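Local structure of NAD-dependent formate dehydrogenase gamma subunit (Cupriavidus necator, 6VW7) at residues Gly29-Leu32 and Pro33-Glu37; Leu57-Arg61 and Ala62-Gly66. The protein binds a [2Fe-2S] cluster in a thioredoxin-like domain and, paired with the beta subunit, probably relays electrons in NAD-dependent formate dehydrogenase. All coordinates share one frame; numbering follows the deposited sequence. Where two conformers were deposited one is given.

Contact 1: Gly29-Leu32 and Pro33-Glu37; sequences GALL and PILHE
Three successive i to i+4 backbone hydrogen bonds tie A30, L31 and L32 to I34, L35 and H36 and set up the first turns of helix 31-42. The N of I34 reaches the O of A30 at 2.9 Å. The N of L35 meets the O of L31 at 2.8 Å. Between the N of H36 and the O of L32 the distance is 2.9 Å. This last bond is the straightest of the three at the hydrogen, 166°. P33, which has no amide hydrogen to give, stands in the first turn, where none is needed; the CD of P33 lies 3.3 Å from the O of A30.

Side chains then follow the same four-residue spacing. The CD1 of I34 comes alongside the CB of A30 at 4.0 Å. The CG1 of I34 sits beside the backbone N (chi1 -74°), which brings it 3.2 Å from the O of A30. In L31 the CG stands anti to the N (chi1 -177°), which carries CD1 to the CG of L35 at 3.9 Å, with the two branched ends crossing at a slant. The ring of H36 turns back toward L32, the CD2 of H36 lying 3.1 Å from the O of L32, while its NE2 makes a weak hydrogen bond to the backbone O of K265 of the beta subunit.

L31 and L35 both pack on I53 of helix 50-57 and V67 of helix 61-70. This is the amino-terminal turn of a helix packed against those two, within the helical bundle that precedes the thioredoxin-like cluster-binding fold.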
loop_
_atom_site.group_PDB
_atom_site.type_symbol
_atom_site.label_atom_id
_atom_site.label_comp_id
_atom_site.label_asym_id
_atom_site.label_seq_id
_atom_site.Cartn_x
_atom_site.Cartn_y
_atom_site.Cartn_z
ATOM N N GLY A 29 2.849 -0.699 23.866
ATOM C CA GLY A 29 2.856 0.445 22.970
ATOM C C GLY A 29 1.474 1.043 22.766
ATOM O O GLY A 29 1.063 1.330 21.641
ATOM N N ALA A 30 0.771 1.301 23.873
ATOM C CA ALA A 30 -0.631 1.697 23.829
ATOM C C ALA A 30 -0.870 3.108 23.298
ATOM O O ALA A 30 -2.015 3.417 22.973
ATOM C CB ALA A 30 -1.226 1.596 25.248
ATOM N N LEU A 31 0.151 3.969 23.206
ATOM C CA LEU A 31 -0.114 5.390 22.970
ATOM C C LEU A 31 -0.844 5.626 21.646
ATOM O O LEU A 31 -1.854 6.339 21.617
ATOM C CB LEU A 31 1.173 6.210 23.034
ATOM C CG LEU A 31 0.975 7.720 22.869
ATOM C CD1 LEU A 31 -0.184 8.210 23.731
ATOM C CD2 LEU A 31 2.255 8.481 23.229
ATOM N N LEU A 32 -0.328 5.078 20.527
ATOM C CA LEU A 32 -1.000 5.294 19.243
ATOM C C LEU A 32 -2.405 4.694 19.190
ATOM O O LEU A 32 -3.298 5.352 18.631
ATOM C CB LEU A 32 -0.148 4.772 18.073
ATOM C CG LEU A 32 0.686 5.857 17.387
ATOM C CD1 LEU A 32 1.809 6.276 18.302
ATOM C CD2 LEU A 32 1.258 5.423 16.006
ATOM N N PRO A 33 -2.659 3.447 19.642
ATOM C CA PRO A 33 -4.063 2.985 19.710
ATOM C C PRO A 33 -4.940 3.893 20.551
ATOM O O PRO A 33 -6.123 4.089 20.231
ATOM C CB PRO A 33 -3.945 1.581 20.315
ATOM C CG PRO A 33 -2.562 1.104 19.801
ATOM C CD PRO A 33 -1.706 2.343 19.897
ATOM N N ILE A 34 -4.398 4.449 21.636
ATOM C CA ILE A 34 -5.184 5.365 22.463
ATOM C C ILE A 34 -5.503 6.633 21.681
ATOM O O ILE A 34 -6.651 7.086 21.642
ATOM C CB ILE A 34 -4.437 5.685 23.771
ATOM C CG1 ILE A 34 -4.483 4.489 24.717
ATOM C CG2 ILE A 34 -5.002 6.942 24.435
ATOM C CD1 ILE A 34 -3.648 4.663 25.987
ATOM N N LEU A 35 -4.491 7.214 21.028
ATOM C CA LEU A 35 -4.706 8.449 20.282
ATOM C C LEU A 35 -5.698 8.233 19.144
ATOM O O LEU A 35 -6.539 9.098 18.878
ATOM C CB LEU A 35 -3.371 8.984 19.743
ATOM C CG LEU A 35 -2.368 9.487 20.793
ATOM C CD1 LEU A 35 -1.004 9.887 20.147
ATOM C CD2 LEU A 35 -2.941 10.649 21.561
ATOM N N HIS A 36 -5.609 7.087 18.458
ATOM C CA HIS A 36 -6.585 6.750 17.421
ATOM C C HIS A 36 -8.007 6.667 17.981
ATOM O O HIS A 36 -8.959 7.177 17.376
ATOM C CB HIS A 36 -6.211 5.425 16.759
ATOM C CG HIS A 36 -5.138 5.553 15.717
ATOM N ND1 HIS A 36 -5.246 6.404 14.637
ATOM C CD2 HIS A 36 -3.937 4.937 15.592
ATOM C CE1 HIS A 36 -4.166 6.295 13.883
ATOM N NE2 HIS A 36 -3.351 5.421 14.447
ATOM N N GLU A 37 -8.184 5.988 19.112
ATOM C CA GLU A 37 -9.545 5.818 19.635
ATOM C C GLU A 37 -10.140 7.147 20.099
ATOM O O GLU A 37 -11.330 7.401 19.890
ATOM C CB GLU A 37 -9.562 4.803 20.780
ATOM C CG GLU A 37 -10.972 4.494 21.342
ATOM C CD GLU A 37 -11.886 3.753 20.360
ATOM O OE1 GLU A 37 -11.434 3.408 19.241
ATOM O OE2 GLU A 37 -13.068 3.514 20.717
#

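Contact 2: Leu57-Arg61 and Ala62-Gly66; sequences LNLSR and AEVHG
A serine N-cap starts helix 61-70, and S60 supplies it: its OG accepts a hydrogen bond from the N of E63 at 2.9 Å, with an angle of 159° at the hydrogen. The hydroxyl can do so because chi1 of 77° sets OG between the backbone N and the carbonyl carbon, turned toward the first turn. The OG of S60 also lies 3.3 Å from the CB of E63. The O of S60 accepts from the N of V64 at 3.2 Å, and the next bond of the helix runs from the N of H65 to the O of R61 at 2.9 Å.

Just upstream, N58 ends helix 50-57 in a Schellman motif with positive phi, so one helix closes and the next is capped within a few residues. Between the two ends, L59 lays its CB at 4.2 Å from the CG2 of V64 and at a similar distance from the CG of E63.

R61 curls back, bent at chi2 and chi3, and one face of its guanidinium lies over the CB of S60, offset toward the rim. A water accepts from the N of A62 at 2.9 Å and, weakly, from the NH2 of R61, bridging this side chain to the first-turn backbone. On the inner side V64 packs on V50 and I53 of helix 50-57, while E63 touches R285 of the beta subunit.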
loop_
_atom_site.group_PDB
_atom_site.type_symbol
_atom_site.label_atom_id
_atom_site.label_comp_id
_atom_site.label_asym_id
_atom_site.label_seq_id
_atom_site.Cartn_x
_atom_site.Cartn_y
_atom_site.Cartn_z
ATOM N N LEU A 57 0.042 5.903 31.210
ATOM C CA LEU A 57 1.137 5.194 30.552
ATOM C C LEU A 57 2.496 5.445 31.201
ATOM O O LEU A 57 3.522 4.991 30.668
ATOM C CB LEU A 57 1.201 5.590 29.071
ATOM C CG LEU A 57 -0.099 5.428 28.258
ATOM C CD1 LEU A 57 0.210 5.628 26.765
ATOM C CD2 LEU A 57 -0.783 4.079 28.486
ATOM N N ASN A 58 2.531 6.154 32.329
ATOM C CA ASN A 58 3.782 6.537 32.982
ATOM C C ASN A 58 4.733 7.189 31.978
ATOM O O ASN A 58 5.914 6.852 31.881
ATOM C CB ASN A 58 4.435 5.337 33.680
ATOM C CG ASN A 58 5.587 5.744 34.608
ATOM O OD1 ASN A 58 5.612 6.854 35.151
ATOM N ND2 ASN A 58 6.544 4.839 34.793
ATOM N N LEU A 59 4.193 8.134 31.216
ATOM C CA LEU A 59 4.962 8.936 30.272
ATOM C C LEU A 59 4.887 10.393 30.706
ATOM O O LEU A 59 3.997 10.783 31.464
ATOM C CB LEU A 59 4.425 8.791 28.839
ATOM C CG LEU A 59 4.457 7.410 28.185
ATOM C CD1 LEU A 59 3.759 7.454 26.852
ATOM C CD2 LEU A 59 5.903 6.952 28.003
ATOM N N SER A 60 5.812 11.211 30.215
ATOM C CA SER A 60 5.688 12.629 30.518
ATOM C C SER A 60 4.676 13.274 29.579
ATOM O O SER A 60 4.387 12.770 28.490
ATOM C CB SER A 60 7.031 13.342 30.378
ATOM O OG SER A 60 7.301 13.535 29.001
ATOM N N ARG A 61 4.144 14.416 30.007
ATOM C CA ARG A 61 3.214 15.148 29.153
ATOM C C ARG A 61 3.895 15.603 27.869
ATOM O O ARG A 61 3.290 15.571 26.791
ATOM C CB ARG A 61 2.623 16.345 29.904
ATOM C CG ARG A 61 1.659 15.995 31.051
ATOM C CD ARG A 61 2.406 15.678 32.356
ATOM N NE ARG A 61 3.738 16.283 32.381
ATOM C CZ ARG A 61 4.746 15.878 33.151
ATOM N NH1 ARG A 61 4.599 14.858 33.982
ATOM N NH2 ARG A 61 5.911 16.500 33.083
ATOM N N ALA A 62 5.159 16.032 27.958
ATOM C CA ALA A 62 5.870 16.475 26.757
ATOM C C ALA A 62 6.052 15.328 25.771
ATOM O O ALA A 62 5.916 15.509 24.554
ATOM C CB ALA A 62 7.229 17.069 27.136
ATOM N N GLU A 63 6.332 14.133 26.285
ATOM C CA GLU A 63 6.457 12.962 25.428
ATOM C C GLU A 63 5.171 12.722 24.639
ATOM O O GLU A 63 5.198 12.550 23.412
ATOM C CB GLU A 63 6.821 11.753 26.291
ATOM C CG GLU A 63 6.597 10.407 25.645
ATOM C CD GLU A 63 7.644 10.091 24.600
ATOM O OE1 GLU A 63 8.681 10.774 24.586
ATOM O OE2 GLU A 63 7.428 9.161 23.790
ATOM N N VAL A 64 4.026 12.719 25.334
ATOM C CA VAL A 64 2.747 12.488 24.671
ATOM C C VAL A 64 2.477 13.580 23.640
ATOM O O VAL A 64 2.103 13.297 22.495
ATOM C CB VAL A 64 1.614 12.403 25.717
ATOM C CG1 VAL A 64 0.264 12.242 25.032
ATOM C CG2 VAL A 64 1.865 11.244 26.676
ATOM N N HIS A 65 2.660 14.849 24.031
ATOM C CA HIS A 65 2.437 15.934 23.084
ATOM C C HIS A 65 3.367 15.817 21.876
ATOM O O HIS A 65 2.964 16.119 20.743
ATOM C CB HIS A 65 2.606 17.284 23.786
ATOM C CG HIS A 65 2.419 18.458 22.878
ATOM N ND1 HIS A 65 3.475 19.194 22.387
ATOM C CD2 HIS A 65 1.297 19.013 22.360
ATOM C CE1 HIS A 65 3.013 20.158 21.611
ATOM N NE2 HIS A 65 1.695 20.071 21.577
ATOM N N GLY A 66 4.599 15.352 22.083
ATOM C CA GLY A 66 5.517 15.208 20.961
ATOM C C GLY A 66 5.066 14.145 19.974
ATOM O O GLY A 66 5.261 14.284 18.761
HETATM O O HOH W 1 6.139 16.994 30.549
#

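Both contacts illustrate how a helix begins, but in different settings. Contact 1 is largely buried and relies on apolar side chains spaced four apart alongside the backbone bonds; contact 2 lies at the surface, where a hydroxyl cap and a bound water join the backbone bonds. They join directly through L57 and L59: CD1 of L57 sits 3.8 Å from CA of L31, its CD2 3.8 Å from CD1 of I34, and CD1 of L59 4.1 Å from CD2 of L31. The connection leaving helix 50-57 thus packs on the start of helix 31-42, and each contact also borders the beta subunit.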